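Local atomic coordinates of toxin secretion ATP-binding protein (Vibrio parahaemolyticus RIMD 2210633, PDB entry 3B79), a protein that probably couples ATP hydrolysis to export across the cell membrane as an ABC transporter, represented here by its N-terminal peptidase C39-like domain. Residues 74-79 with 111-116; 56-61 with 119-124; 6-11 with 39-44. All coordinates share one frame; numbering follows the deposited sequence.

The three contacts run from a buried helix start to the solvent-facing edge of the sheet. Contact 3 (6-11 with 39-44) lies deepest: leucines pack beside one aspartate that ties a loop to a helix N-terminus. Contact 2 (56-61 with 119-124) is a surface contact built of regular backbone bonds between two sheet strands, with charged and aromatic side chains on its faces. Contact 1 (74-79 with 111-116) is partly buried, with leucines inside and a lysine on the exposed side. Contacts 1 and 2 share the sheet, since strands 72-76 and 120-126 are neighbours in it. Contact 3 meets contact 2 where Pro41 packs against Phe122.

Contact 1 (74-79 with 111-116); sequences LVLKGG and EDLLEQ
A helix packed across the sheet of the C39-like domain defines this contact: helix 110-116 lies over the end of strand 72-76 and the turn that leads into strand 80-88. The short axes of 74-76 and 111-116 come within 9.1 Å at 72°, so the helix runs steeply across the strand. Leu113 supplies the apolar side of the joint. Its CG stands anti to the backbone N (chi1 -174°), and this brings both methyls to the strand: Leu113 CD2 lies 3.9 Å from Leu74 CD1, and Leu113 CD1 lies 4.0 Å from Leu76 CD2. Both strand leucines meet Leu113 through their methyls at about a right angle. Further out the chemistry turns polar. The backbone N of Lys77 donates to Gln116 O at 2.8 Å, and Leu76 CA adds a CA-H...O contact to the same oxygen at 3.2 Å. The Lys77 chain is extended beyond CG and passes over the carbonyls of Glu115 and Gln116, where Lys77 NZ gives a second bond to Glu115 O at 2.8 Å. In the conformer given, Glu115 OE2 makes a salt bridge with Lys77 NZ at 3.4 Å, less certain because Glu115 has a second conformer. Placing a positive charge beside carbonyls near the C-terminal end of a helix would probably be electrostatically favourable. Water 1 bridges the segments, donating to Lys77 O and Gln116 OE1. Leu62 and the strand residues Leu84, Ala94 and Val96 also line Leu113, packing the helix on one face of the antiparallel sheet of this alpha-beta C39-like domain.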
loop_
_atom_site.group_PDB
_atom_site.type_symbol
_atom_site.label_atom_id
_atom_site.label_comp_id
_atom_site.label_asym_id
_atom_site.label_seq_id
_atom_site.Cartn_x
_atom_site.Cartn_y
_atom_site.Cartn_z
ATOM N N LEU A 74 0.965 -3.740 -0.016
ATOM C CA LEU A 74 1.894 -4.852 0.165
ATOM C C LEU A 74 3.199 -4.340 0.735
ATOM O O LEU A 74 3.733 -3.313 0.284
ATOM C CB LEU A 74 2.192 -5.506 -1.167
ATOM C CG LEU A 74 1.000 -6.023 -1.983
ATOM C CD1 LEU A 74 1.465 -6.683 -3.244
ATOM C CD2 LEU A 74 0.097 -6.923 -1.155
ATOM N N VAL A 75 3.750 -5.084 1.699
ATOM C CA VAL A 75 5.108 -4.804 2.157
ATOM C C VAL A 75 6.070 -5.597 1.299
ATOM O O VAL A 75 5.958 -6.822 1.139
ATOM C CB VAL A 75 5.249 -5.229 3.632
ATOM C CG1 VAL A 75 6.684 -5.006 4.097
ATOM C CG2 VAL A 75 4.254 -4.462 4.523
ATOM N N LEU A 76 7.024 -4.879 0.702
ATOM C CA LEU A 76 7.975 -5.471 -0.264
ATOM C C LEU A 76 9.377 -5.472 0.388
ATOM O O LEU A 76 9.633 -4.768 1.357
ATOM C CB LEU A 76 8.011 -4.642 -1.556
ATOM C CG LEU A 76 6.645 -4.511 -2.255
ATOM C CD1 LEU A 76 6.823 -3.614 -3.478
ATOM C CD2 LEU A 76 6.050 -5.849 -2.660
ATOM N N LYS A 77 10.258 -6.286 -0.166
ATOM C CA LYS A 77 11.629 -6.406 0.357
ATOM C C LYS A 77 12.332 -5.055 0.332
ATOM O O LYS A 77 12.069 -4.213 -0.518
ATOM C CB LYS A 77 12.419 -7.404 -0.497
ATOM C CG LYS A 77 11.960 -8.845 -0.347
ATOM C CD LYS A 77 12.736 -9.731 -1.324
ATOM C CE LYS A 77 12.277 -11.184 -1.154
ATOM N NZ LYS A 77 12.885 -12.055 -2.236
ATOM N N GLY A 78 13.232 -4.870 1.295
ATOM C CA GLY A 78 14.084 -3.685 1.298
ATOM C C GLY A 78 13.406 -2.400 1.758
ATOM O O GLY A 78 13.828 -1.309 1.325
ATOM N N GLY A 79 12.321 -2.513 2.536
ATOM C CA GLY A 79 11.614 -1.330 3.044
ATOM C C GLY A 79 10.716 -0.679 2.006
ATOM O O GLY A 79 10.335 0.466 2.170
ATOM N N GLU A 111 5.164 -12.753 -11.674
ATOM C CA GLU A 111 6.438 -13.308 -11.201
ATOM C C GLU A 111 7.272 -12.244 -10.469
ATOM O O GLU A 111 7.864 -12.494 -9.404
ATOM C CB GLU A 111 7.252 -13.951 -12.384
ATOM C CG GLU A 111 8.077 -13.080 -13.346
ATOM C CD GLU A 111 8.337 -13.706 -14.767
ATOM O OE1 GLU A 111 9.526 -13.944 -15.170
ATOM O OE2 GLU A 111 7.325 -13.940 -15.477
ATOM N N ASP A 112 7.262 -11.042 -11.027
ATOM C CA ASP A 112 8.061 -9.944 -10.484
ATOM C C ASP A 112 7.564 -9.517 -9.110
ATOM O O ASP A 112 8.362 -9.217 -8.207
ATOM C CB ASP A 112 8.017 -8.746 -11.449
ATOM C CG ASP A 112 8.807 -8.989 -12.706
ATOM O OD1 ASP A 112 9.642 -9.891 -12.735
ATOM O OD2 ASP A 112 8.644 -8.177 -13.635
ATOM N N LEU A 113 6.240 -9.482 -8.955
ATOM C CA LEU A 113 5.678 -9.121 -7.671
ATOM C C LEU A 113 5.924 -10.233 -6.650
ATOM O O LEU A 113 6.301 -9.966 -5.480
ATOM C CB LEU A 113 4.175 -8.828 -7.819
ATOM C CG LEU A 113 3.508 -8.294 -6.562
ATOM C CD1 LEU A 113 4.194 -7.052 -6.003
ATOM C CD2 LEU A 113 2.040 -8.019 -6.859
ATOM N N LEU A 114 5.791 -11.487 -7.072
ATOM C CA LEU A 114 6.051 -12.630 -6.154
ATOM C C LEU A 114 7.463 -12.549 -5.604
ATOM O O LEU A 114 7.687 -12.818 -4.427
ATOM C CB LEU A 114 5.862 -13.948 -6.897
ATOM C CG LEU A 114 4.402 -14.397 -7.103
ATOM C CD1 LEU A 114 4.309 -15.544 -8.148
ATOM C CD2 LEU A 114 3.758 -14.849 -5.794
ATOM N N GLU A 115 8.440 -12.194 -6.437
ATOM C CA GLU A 115 9.839 -12.142 -5.967
ATOM C C GLU A 115 10.126 -11.037 -4.976
ATOM O O GLU A 115 11.101 -11.127 -4.222
ATOM C CB GLU A 115 10.841 -12.055 -7.146
ATOM C CG GLU A 115 12.341 -11.808 -6.771
ATOM C CD GLU A 115 13.055 -12.957 -6.033
ATOM O OE1 GLU A 115 12.638 -14.131 -6.138
ATOM O OE2 GLU A 115 14.063 -12.651 -5.360
ATOM N N GLN A 116 9.360 -9.948 -5.016
ATOM C CA GLN A 116 9.604 -8.859 -4.064
ATOM C C GLN A 116 8.692 -8.873 -2.839
ATOM O O GLN A 116 8.926 -8.111 -1.887
ATOM C CB GLN A 116 9.543 -7.468 -4.718
ATOM C CG GLN A 116 10.524 -7.319 -5.869
ATOM C CD GLN A 116 11.958 -7.583 -5.460
ATOM O OE1 GLN A 116 12.386 -7.215 -4.358
ATOM N NE2 GLN A 116 12.698 -8.284 -6.336
HETATM O O HOH W 1 11.215 -4.827 -3.209
#

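Contact 2 (56-61 with 119-124); sequences KENRAE and GRYFLV
This is a strand-to-strand contact at one border of the antiparallel sheet: strand 53-59, outermost within the chain, pairs with strand 120-126, the axes of 56-59 and 120-124 running at 137°. Backbone bonds set the register. Lys56 with Leu123 and Asn58 with Tyr121 are hydrogen-bonded pairs; Glu57 with Phe122 and Arg59 with Arg120 are the non-hydrogen-bonded pairs between and beyond them. Asn58 N reaches Tyr121 O at 2.8 Å, and Tyr121 N returns to Asn58 O at 2.9 Å. Past the last pair, Ala60 N still donates to Gly119 O at 3.0 Å, at the corner where Gly119 adopts backbone angles that favour glycine.

The two faces differ. On the one bearing Asn58 and Tyr121, the tyrosine CG sits between its backbone N and carbonyl carbon (chi1 74°), a crowded position that swings the ring across the neighbouring strand. Tyr121 CE2 then touches Asn58 CB and lies 3.6 Å from Ala60 CB. On the face of Glu57 and Phe122, the glutamate crosses the ring obliquely, its CB over one face and its carboxylate nearly parallel to the ring. Glu57 CB makes a CH-pi contact 3.9 Å from the Phe122 centroid, 25° off the normal and offset toward the rim. Pro41, Leu44 and Pro45 also touch the Phe122 ring. Arg120 runs alongside both Glu57 and Arg59; water 3 accepts from Arg59 NE and Arg120 NH1. The direct salt bridge from Glu57 OE2 to Arg120 NE is long, 4.0 Å, and water 2 spans it, donating to Glu57 OE2 at 2.6 Å and accepting from Arg120 NE at 2.7 Å.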
loop_
_atom_site.group_PDB
_atom_site.type_symbol
_atom_site.label_atom_id
_atom_site.label_comp_id
_atom_site.label_asym_id
_atom_site.label_seq_id
_atom_site.Cartn_x
_atom_site.Cartn_y
_atom_site.Cartn_z
ATOM N N LYS A 56 -4.697 -2.650 8.890
ATOM C CA LYS A 56 -4.282 -3.736 9.784
ATOM C C LYS A 56 -3.330 -4.679 9.043
ATOM O O LYS A 56 -3.649 -5.132 7.931
ATOM C CB LYS A 56 -5.495 -4.564 10.236
ATOM C CG LYS A 56 -5.091 -5.740 11.174
ATOM C CD LYS A 56 -6.302 -6.496 11.726
ATOM C CE LYS A 56 -5.985 -8.013 11.888
ATOM N NZ LYS A 56 -5.530 -8.404 13.275
ATOM N N GLU A 57 -2.174 -4.988 9.643
ATOM C CA GLU A 57 -1.180 -5.840 8.987
ATOM C C GLU A 57 -1.540 -7.300 9.188
ATOM O O GLU A 57 -1.925 -7.729 10.284
ATOM C CB GLU A 57 0.220 -5.568 9.567
ATOM C CG GLU A 57 1.308 -6.136 8.702
ATOM C CD GLU A 57 2.681 -5.755 9.196
ATOM O OE1 GLU A 57 2.782 -5.203 10.320
ATOM O OE2 GLU A 57 3.633 -5.992 8.438
ATOM N N ASN A 58 -1.398 -8.063 8.112
ATOM C CA ASN A 58 -1.660 -9.507 8.107
ATOM C C ASN A 58 -0.601 -10.253 7.341
ATOM O O ASN A 58 0.070 -9.650 6.517
ATOM C CB ASN A 58 -3.025 -9.840 7.462
ATOM C CG ASN A 58 -4.219 -9.344 8.219
ATOM O OD1 ASN A 58 -5.163 -8.799 7.616
ATOM N ND2 ASN A 58 -4.276 -9.596 9.470
ATOM N N ARG A 59 -0.484 -11.562 7.518
ATOM C CA ARG A 59 0.360 -12.393 6.675
ATOM C C ARG A 59 -0.498 -13.208 5.749
ATOM O O ARG A 59 -1.496 -13.819 6.181
ATOM C CB ARG A 59 1.172 -13.355 7.520
ATOM C CG ARG A 59 2.336 -12.640 8.217
ATOM C CD ARG A 59 3.356 -13.676 8.771
ATOM N NE ARG A 59 4.637 -13.054 9.229
ATOM C CZ ARG A 59 4.824 -12.557 10.446
ATOM N NH1 ARG A 59 3.856 -12.653 11.363
ATOM N NH2 ARG A 59 6.007 -12.046 10.775
ATOM N N ALA A 60 -0.125 -13.249 4.470
ATOM C CA ALA A 60 -0.758 -14.180 3.507
ATOM C C ALA A 60 0.159 -14.326 2.317
ATOM O O ALA A 60 0.845 -13.352 1.925
ATOM C CB ALA A 60 -2.098 -13.631 2.990
ATOM N N GLU A 61 0.180 -15.504 1.704
ATOM C CA GLU A 61 0.872 -15.630 0.421
ATOM C C GLU A 61 0.104 -14.791 -0.611
ATOM O O GLU A 61 -1.117 -14.689 -0.550
ATOM C CB GLU A 61 0.932 -17.098 -0.040
ATOM C CG GLU A 61 1.658 -18.034 0.899
ATOM C CD GLU A 61 1.659 -19.501 0.468
ATOM O OE1 GLU A 61 1.036 -19.877 -0.541
ATOM O OE2 GLU A 61 2.313 -20.298 1.180
ATOM N N GLY A 119 5.286 -11.378 2.088
ATOM C CA GLY A 119 4.319 -12.195 2.814
ATOM C C GLY A 119 3.455 -11.406 3.776
ATOM O O GLY A 119 2.574 -11.980 4.425
ATOM N N ARG A 120 3.732 -10.107 3.929
ATOM C CA ARG A 120 2.971 -9.242 4.838
ATOM C C ARG A 120 2.262 -8.155 4.040
ATOM O O ARG A 120 2.856 -7.565 3.117
ATOM C CB ARG A 120 3.911 -8.594 5.853
ATOM C CG ARG A 120 4.602 -9.621 6.746
ATOM C CD ARG A 120 5.563 -8.973 7.762
ATOM N NE ARG A 120 6.687 -8.221 7.194
ATOM C CZ ARG A 120 7.803 -8.676 6.627
ATOM N NH1 ARG A 120 8.052 -9.996 6.462
ATOM N NH2 ARG A 120 8.689 -7.741 6.230
ATOM N N TYR A 121 1.009 -7.868 4.389
ATOM C CA TYR A 121 0.258 -6.809 3.697
ATOM C C TYR A 121 -0.653 -6.113 4.699
ATOM O O TYR A 121 -0.870 -6.631 5.799
ATOM C CB TYR A 121 -0.571 -7.413 2.522
ATOM C CG TYR A 121 -1.778 -8.192 3.019
ATOM C CD1 TYR A 121 -3.028 -7.589 3.052
ATOM C CD2 TYR A 121 -1.655 -9.535 3.455
ATOM C CE1 TYR A 121 -4.120 -8.300 3.571
ATOM C CE2 TYR A 121 -2.745 -10.227 3.953
ATOM C CZ TYR A 121 -3.945 -9.597 3.996
ATOM O OH TYR A 121 -5.025 -10.280 4.516
ATOM N N PHE A 122 -1.182 -4.946 4.319
ATOM C CA PHE A 122 -2.209 -4.253 5.100
ATOM C C PHE A 122 -3.525 -4.313 4.400
ATOM O O PHE A 122 -3.652 -3.954 3.205
ATOM C CB PHE A 122 -1.861 -2.791 5.362
ATOM C CG PHE A 122 -0.720 -2.637 6.326
ATOM C CD1 PHE A 122 -0.999 -2.324 7.661
ATOM C CD2 PHE A 122 0.618 -2.754 5.924
ATOM C CE1 PHE A 122 0.030 -2.177 8.572
ATOM C CE2 PHE A 122 1.649 -2.589 6.870
ATOM C CZ PHE A 122 1.329 -2.314 8.177
ATOM N N LEU A 123 -4.527 -4.748 5.168
ATOM C CA LEU A 123 -5.942 -4.627 4.820
ATOM C C LEU A 123 -6.417 -3.234 5.188
ATOM O O LEU A 123 -6.307 -2.860 6.364
ATOM C CB LEU A 123 -6.755 -5.625 5.666
ATOM C CG LEU A 123 -8.278 -5.406 5.659
ATOM C CD1 LEU A 123 -8.893 -5.676 4.279
ATOM C CD2 LEU A 123 -8.997 -6.250 6.701
ATOM N N VAL A 124 -6.951 -2.478 4.224
ATOM C CA VAL A 124 -7.310 -1.081 4.471
ATOM C C VAL A 124 -8.781 -0.914 4.157
ATOM O O VAL A 124 -9.245 -1.378 3.086
ATOM C CB VAL A 124 -6.457 -0.129 3.609
ATOM C CG1 VAL A 124 -6.763 1.317 4.006
ATOM C CG2 VAL A 124 -4.977 -0.370 3.773
HETATM O O HOH W 2 6.212 -5.693 8.151
HETATM O O HOH W 3 6.566 -12.641 7.162
#

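Contact 3 (6-11 with 39-44); sequences DPLLNS and LTPFLL
Leu8 lays its CD1 methyl against the backbone between Thr40 and Pro41, 3.4 Å from Thr40 C, and against the proline ring, 3.9 Å from Pro41 CD. Leu8 CB also faces Leu39 CB at 4.1 Å, so CB and CD1 both bear on the loop. Leu39 reaches back the other way, its CD1 packing on Leu9 at 4.0 Å from Leu9 CB; these two side chains cross at about a right angle.

Beside this apolar patch stands Asp6, the N-cap of helix 7-18. With its CG anti to the backbone N (chi1 179°), the carboxylate can serve both the helix and the loop. Asp6 OD1 accepts the capping bond from Leu9 N at 3.1 Å, the donor approaching 71° out of the carboxylate plane. Asp6 OD2 takes Leu39 N at 2.8 Å on its syn side but tilted out of the carboxylate plane, in a nearly straight bond of 169°. One aspartate therefore caps the helix and pins the loop at once, and two N-H donors with a water hold its rotation. Water 4 donates to Asp6 OD1 and Leu39 O, adding a second tie. The bonds should favour the ionised aspartate, as should its place at the positive end of the helix dipole.

In active C39 peptidases the first helix carries the catalytic cysteine near its start; segment 6-11 has none. Around the contact, Pro25 and Leu28 of helix 25-29 pack on Leu9 and Val29 on Leu39, while Ser81 of strand 80-88 touches Leu8 and Phe122 of strand 120-126 backs Pro41, placing the joint between the helices and the sheet.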
loop_
_atom_site.group_PDB
_atom_site.type_symbol
_atom_site.label_atom_id
_atom_site.label_comp_id
_atom_site.label_asym_id
_atom_site.label_seq_id
_atom_site.Cartn_x
_atom_site.Cartn_y
_atom_site.Cartn_z
ATOM N N ASP A 6 8.549 8.448 0.119
ATOM C CA ASP A 6 8.163 7.512 1.169
ATOM C C ASP A 6 7.188 6.497 0.520
ATOM O O ASP A 6 6.048 6.853 0.218
ATOM C CB ASP A 6 7.503 8.326 2.272
ATOM C CG ASP A 6 7.023 7.452 3.417
ATOM O OD1 ASP A 6 6.803 6.243 3.222
ATOM O OD2 ASP A 6 6.839 7.990 4.505
ATOM N N PRO A 7 7.615 5.247 0.307
ATOM C CA PRO A 7 6.723 4.320 -0.408
ATOM C C PRO A 7 5.425 4.000 0.352
ATOM O O PRO A 7 4.387 3.876 -0.286
ATOM C CB PRO A 7 7.561 3.036 -0.547
ATOM C CG PRO A 7 8.854 3.293 0.020
ATOM C CD PRO A 7 8.933 4.660 0.625
ATOM N N LEU A 8 5.473 3.817 1.675
ATOM C CA LEU A 8 4.276 3.494 2.426
ATOM C C LEU A 8 3.319 4.667 2.430
ATOM O O LEU A 8 2.099 4.475 2.353
ATOM C CB LEU A 8 4.603 3.065 3.863
ATOM C CG LEU A 8 4.927 1.609 4.146
ATOM C CD1 LEU A 8 5.256 1.536 5.596
ATOM C CD2 LEU A 8 3.795 0.653 3.778
ATOM N N LEU A 9 3.842 5.880 2.551
ATOM C CA LEU A 9 3.000 7.067 2.496
ATOM C C LEU A 9 2.362 7.181 1.105
ATOM O O LEU A 9 1.161 7.482 0.991
ATOM C CB LEU A 9 3.823 8.333 2.836
ATOM C CG LEU A 9 3.003 9.646 2.873
ATOM C CD1 LEU A 9 1.818 9.576 3.826
ATOM C CD2 LEU A 9 3.947 10.810 3.284
ATOM N N ASN A 10 3.136 6.922 0.041
ATOM C CA ASN A 10 2.548 6.960 -1.294
ATOM C C ASN A 10 1.391 5.961 -1.391
ATOM O O ASN A 10 0.313 6.260 -1.940
ATOM C CB ASN A 10 3.623 6.638 -2.353
ATOM C CG ASN A 10 3.134 6.887 -3.774
ATOM O OD1 ASN A 10 2.705 5.940 -4.516
ATOM N ND2 ASN A 10 3.106 8.137 -4.142
ATOM N N SER A 11 1.625 4.751 -0.884
ATOM C CA SER A 11 0.588 3.720 -0.968
ATOM C C SER A 11 -0.664 4.135 -0.171
ATOM O O SER A 11 -1.796 3.952 -0.621
ATOM C CB SER A 11 1.131 2.379 -0.431
ATOM O OG SER A 11 2.233 1.945 -1.211
ATOM N N LEU A 39 7.367 6.813 6.967
ATOM C CA LEU A 39 6.496 5.856 7.648
ATOM C C LEU A 39 7.120 4.455 7.655
ATOM O O LEU A 39 7.941 4.108 6.789
ATOM C CB LEU A 39 5.148 5.794 6.940
ATOM C CG LEU A 39 4.170 6.933 7.186
ATOM C CD1 LEU A 39 2.920 6.663 6.372
ATOM C CD2 LEU A 39 3.774 7.017 8.654
ATOM N N THR A 40 6.738 3.667 8.654
ATOM C CA THR A 40 7.104 2.243 8.707
ATOM C C THR A 40 5.807 1.479 8.939
ATOM O O THR A 40 4.792 2.074 9.263
ATOM C CB THR A 40 8.044 1.979 9.892
ATOM O OG1 THR A 40 7.272 2.167 11.080
ATOM C CG2 THR A 40 9.232 2.914 9.861
ATOM N N PRO A 41 5.856 0.145 8.814
ATOM C CA PRO A 41 4.659 -0.639 9.111
ATOM C C PRO A 41 4.107 -0.424 10.533
ATOM O O PRO A 41 2.905 -0.552 10.760
ATOM C CB PRO A 41 5.113 -2.090 8.896
ATOM C CG PRO A 41 6.190 -1.953 7.823
ATOM C CD PRO A 41 6.952 -0.701 8.284
ATOM N N PHE A 42 4.997 -0.085 11.467
ATOM C CA PHE A 42 4.540 0.160 12.835
ATOM C C PHE A 42 3.684 1.385 12.987
ATOM O O PHE A 42 2.852 1.446 13.906
ATOM C CB PHE A 42 5.765 0.297 13.780
ATOM C CG PHE A 42 6.665 -0.900 13.734
ATOM C CD1 PHE A 42 6.457 -1.983 14.615
ATOM C CD2 PHE A 42 7.743 -0.935 12.847
ATOM C CE1 PHE A 42 7.272 -3.111 14.539
ATOM C CE2 PHE A 42 8.589 -2.062 12.780
ATOM C CZ PHE A 42 8.330 -3.149 13.649
ATOM N N LEU A 43 3.898 2.395 12.139
ATOM C CA LEU A 43 3.176 3.666 12.255
ATOM C C LEU A 43 1.954 3.747 11.356
ATOM O O LEU A 43 1.146 4.649 11.494
ATOM C CB LEU A 43 4.083 4.835 11.866
ATOM C CG LEU A 43 4.923 5.448 12.971
ATOM C CD1 LEU A 43 5.738 4.399 13.747
ATOM C CD2 LEU A 43 5.835 6.452 12.333
ATOM N N LEU A 44 1.883 2.856 10.376
ATOM C CA LEU A 44 0.884 2.956 9.307
ATOM C C LEU A 44 -0.565 2.879 9.809
ATOM O O LEU A 44 -1.439 3.570 9.280
ATOM C CB LEU A 44 1.162 1.919 8.203
ATOM C CG LEU A 44 0.152 1.888 7.040
ATOM C CD1 LEU A 44 0.328 3.154 6.253
ATOM C CD2 LEU A 44 0.293 0.667 6.141
HETATM O O HOH W 4 8.019 3.977 3.913
#